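Local structure of molybdopterin-guanine dinucleotide biosynthesis protein B (MobB) (2F1R) at residues Val63-Pro68 with Ala72-Val77. The protein probably binds GTP and takes part in the biosynthesis of the molybdopterin-guanine dinucleotide cofactor. Sequence-based numbering, arbitrary orientation.
Sequences VVIASP and AFIRRV
Val63-Ala66 and Ala72-Arg76 lie on the two arms of a beta hairpin (strands 62-66 and 70-76), antiparallel with their axes 4.8 Å apart at the closest point. Val63 and Ile74 form a hydrogen-bonded pair: Val63 N gives its hydrogen to Ile74 O at 2.9 Å, and Ile74 N returns one to Val63 O, both bonds almost straight at 175°. Ile65 and Ala72 make the second such pair, with Ile65 N 2.8 Å from Ala72 O and Ala72 N bonded back to Ile65 O.

Between them lies the non-hydrogen-bonded pair Val64-Phe73, whose side chains share one face of the hairpin. CG2 of Val64 meets the Phe73 ring obliquely, 3.6 Å from CD1. CG anti to the backbone N (chi1 -174°) sets the ring beside the first strand, where Val63 O lies near the ring plane, 3.4 Å from CD1. Arg75 CB lies over one ring face, toward the rim.

On the other face, Ile65 and Ile74 approach through their CD1 methyls at 4.3 Å, while Ile65 CB lies beside Ala72 CB. Helix 52-59 packs against Val63 and Ile65 here. Beyond the paired residues, Arg76 NE forms a salt bridge with Asp62. Residues of both arms pair in parallel with strand residues of the second subunit, so the sheet runs on across the interface, as in dimers built by beta-sheet extension.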
ATOM      1  N   VAL A  63       3.509  -7.559   1.613  1.00 12.01           N
ATOM      2  CA  VAL A  63       4.240  -6.846   2.645  1.00 12.33           C
ATOM      3  C   VAL A  63       3.502  -5.563   3.113  1.00 11.50           C
ATOM      4  O   VAL A  63       3.017  -4.793   2.287  1.00  8.68           O
ATOM      5  CB  VAL A  63       5.650  -6.483   2.116  1.00 12.50           C
ATOM      6  CG1 VAL A  63       6.426  -5.619   3.130  1.00 14.33           C
ATOM      7  CG2 VAL A  63       6.449  -7.787   1.838  1.00 13.99           C
ATOM      8  N   VAL A  64       3.392  -5.387   4.428  1.00 11.99           N
ATOM      9  CA  VAL A  64       2.925  -4.102   5.000  1.00 12.73           C
ATOM     10  C   VAL A  64       4.071  -3.467   5.757  1.00 13.67           C
ATOM     11  O   VAL A  64       4.652  -4.098   6.636  1.00 12.12           O
ATOM     12  CB  VAL A  64       1.672  -4.231   5.929  1.00 13.98           C
ATOM     13  CG1 VAL A  64       1.330  -2.907   6.580  1.00 13.05           C
ATOM     14  CG2 VAL A  64       0.457  -4.690   5.179  1.00 12.64           C
ATOM     15  N   ILE A  65       4.426  -2.247   5.381  1.00 13.98           N
ATOM     16  CA  ILE A  65       5.415  -1.480   6.114  1.00 15.63           C
ATOM     17  C   ILE A  65       4.660  -0.446   6.913  1.00 17.13           C
ATOM     18  O   ILE A  65       3.988   0.418   6.349  1.00 16.84           O
ATOM     19  CB  ILE A  65       6.447  -0.829   5.189  1.00 15.40           C
ATOM     20  CG1 ILE A  65       7.002  -1.884   4.245  1.00 16.41           C
ATOM     21  CG2 ILE A  65       7.630  -0.303   5.993  1.00 18.79           C
ATOM     22  CD1 ILE A  65       8.050  -1.370   3.247  1.00 20.36           C
ATOM     23  N   ALA A  66       4.707  -0.596   8.239  1.00 18.70           N
ATOM     24  CA  ALA A  66       3.909   0.215   9.158  1.00 19.33           C
ATOM     25  C   ALA A  66       4.810   1.172   9.898  1.00 19.98           C
ATOM     26  O   ALA A  66       5.942   0.835  10.297  1.00 20.33           O
ATOM     27  CB  ALA A  66       3.144  -0.673  10.149  1.00 19.73           C
ATOM     28  N   SER A  67       4.319   2.384  10.059  1.00 20.79           N
ATOM     29  CA  SER A  67       5.031   3.400  10.817  1.00 20.70           C
ATOM     30  C   SER A  67       3.944   4.142  11.488  1.00 21.09           C
ATOM     31  O   SER A  67       2.768   3.900  11.165  1.00 21.01           O
ATOM     32  CB  SER A  67       5.820   4.300   9.891  1.00 21.12           C
ATOM     33  OG  SER A  67       5.072   5.424   9.469  1.00 23.83           O
ATOM     34  N   PRO A  68       4.301   5.054  12.427  1.00 21.29           N
ATOM     35  CA  PRO A  68       3.267   5.751  13.154  1.00 20.12           C
ATOM     36  C   PRO A  68       2.383   6.618  12.306  1.00 19.13           C
ATOM     37  O   PRO A  68       1.269   6.836  12.693  1.00 20.47           O
ATOM     38  CB  PRO A  68       4.062   6.639  14.141  1.00 21.04           C
ATOM     39  CG  PRO A  68       5.421   5.974  14.205  1.00 21.66           C
ATOM     40  CD  PRO A  68       5.655   5.471  12.852  1.00 20.30           C
ATOM     41  N   ALA A  72       2.503   1.399   3.958  1.00 11.71           N
ATOM     42  CA  ALA A  72       2.677   0.984   2.565  1.00 12.86           C
ATOM     43  C   ALA A  72       2.280  -0.464   2.525  1.00 13.78           C
ATOM     44  O   ALA A  72       2.732  -1.235   3.375  1.00 14.27           O
ATOM     45  CB  ALA A  72       4.139   1.161   2.109  1.00 13.11           C
ATOM     46  N   PHE A  73       1.376  -0.803   1.614  1.00 13.96           N
ATOM     47  CA  PHE A  73       0.949  -2.194   1.332  1.00 14.59           C
ATOM     48  C   PHE A  73       1.414  -2.537  -0.094  1.00 14.77           C
ATOM     49  O   PHE A  73       1.046  -1.863  -1.069  1.00 14.52           O
ATOM     50  CB  PHE A  73      -0.587  -2.352   1.516  1.00 14.29           C
ATOM     51  CG  PHE A  73      -1.118  -3.808   1.394  1.00 17.08           C
ATOM     52  CD1 PHE A  73      -0.322  -4.936   1.721  1.00 18.46           C
ATOM     53  CD2 PHE A  73      -2.456  -4.042   1.017  1.00 19.33           C
ATOM     54  CE1 PHE A  73      -0.838  -6.264   1.625  1.00 15.37           C
ATOM     55  CE2 PHE A  73      -2.997  -5.359   0.949  1.00 18.42           C
ATOM     56  CZ  PHE A  73      -2.162  -6.475   1.246  1.00 17.10           C
ATOM     57  N   ILE A  74       2.250  -3.556  -0.195  1.00 14.36           N
ATOM     58  CA  ILE A  74       2.795  -4.016  -1.456  1.00 15.12           C
ATOM     59  C   ILE A  74       2.330  -5.455  -1.663  1.00 14.82           C
ATOM     60  O   ILE A  74       2.548  -6.296  -0.802  1.00 14.47           O
ATOM     61  CB  ILE A  74       4.316  -3.947  -1.431  1.00 15.17           C
ATOM     62  CG1 ILE A  74       4.755  -2.562  -0.879  1.00 16.34           C
ATOM     63  CG2 ILE A  74       4.887  -4.261  -2.853  1.00 16.05           C
ATOM     64  CD1 ILE A  74       6.238  -2.427  -0.490  1.00 18.52           C
ATOM     65  N   ARG A  75       1.642  -5.713  -2.771  1.00 13.84           N
ATOM     66  CA  ARG A  75       1.054  -7.015  -2.989  1.00 15.73           C
ATOM     67  C   ARG A  75       0.953  -7.508  -4.438  1.00 16.02           C
ATOM     68  O   ARG A  75       0.693  -6.737  -5.345  1.00 16.69           O
ATOM     69  CB  ARG A  75      -0.315  -7.080  -2.322  1.00 15.87           C
ATOM     70  CG  ARG A  75      -1.303  -6.152  -2.895  1.00 15.68           C
ATOM     71  CD  ARG A  75      -2.649  -6.603  -2.438  1.00 22.55           C
ATOM     72  NE  ARG A  75      -3.276  -7.528  -3.332  1.00 23.69           N
ATOM     73  CZ  ARG A  75      -4.236  -8.366  -2.967  1.00 30.78           C
ATOM     74  NH1 ARG A  75      -4.626  -8.415  -1.699  1.00 31.87           N
ATOM     75  NH2 ARG A  75      -4.778  -9.196  -3.874  1.00 33.57           N
ATOM     76  N   ARG A  76       1.147  -8.805  -4.635  1.00 17.17           N
ATOM     77  CA  ARG A  76       1.010  -9.416  -5.966  1.00 17.51           C
ATOM     78  C   ARG A  76      -0.442  -9.373  -6.484  1.00 16.38           C
ATOM     79  O   ARG A  76      -1.439  -9.629  -5.750  1.00 16.25           O
ATOM     80  CB  ARG A  76       1.651 -10.825  -6.000  1.00 17.97           C
ATOM     81  CG  ARG A  76       0.971 -11.890  -5.091  1.00 20.16           C
ATOM     82  CD  ARG A  76       1.950 -12.953  -4.480  1.00 19.20           C
ATOM     83  NE  ARG A  76       2.854 -12.301  -3.525  1.00 23.15           N
ATOM     84  CZ  ARG A  76       4.185 -12.252  -3.638  1.00 21.93           C
ATOM     85  NH1 ARG A  76       4.800 -12.858  -4.628  1.00 22.14           N
ATOM     86  NH2 ARG A  76       4.901 -11.559  -2.770  1.00 18.76           N
ATOM     87  N   VAL A  77      -0.575  -8.968  -7.737  1.00 16.03           N
ATOM     88  CA  VAL A  77      -1.872  -9.056  -8.401  1.00 16.93           C
ATOM     89  C   VAL A  77      -1.768  -9.820  -9.739  1.00 16.94           C
ATOM     90  O   VAL A  77      -0.701  -9.878 -10.305  1.00 15.56           O
ATOM     91  CB  VAL A  77      -2.486  -7.627  -8.650  1.00 17.39           C
ATOM     92  CG1 VAL A  77      -2.739  -6.953  -7.325  1.00 13.87           C
ATOM     93  CG2 VAL A  77      -1.578  -6.770  -9.582  1.00 16.14           C
TER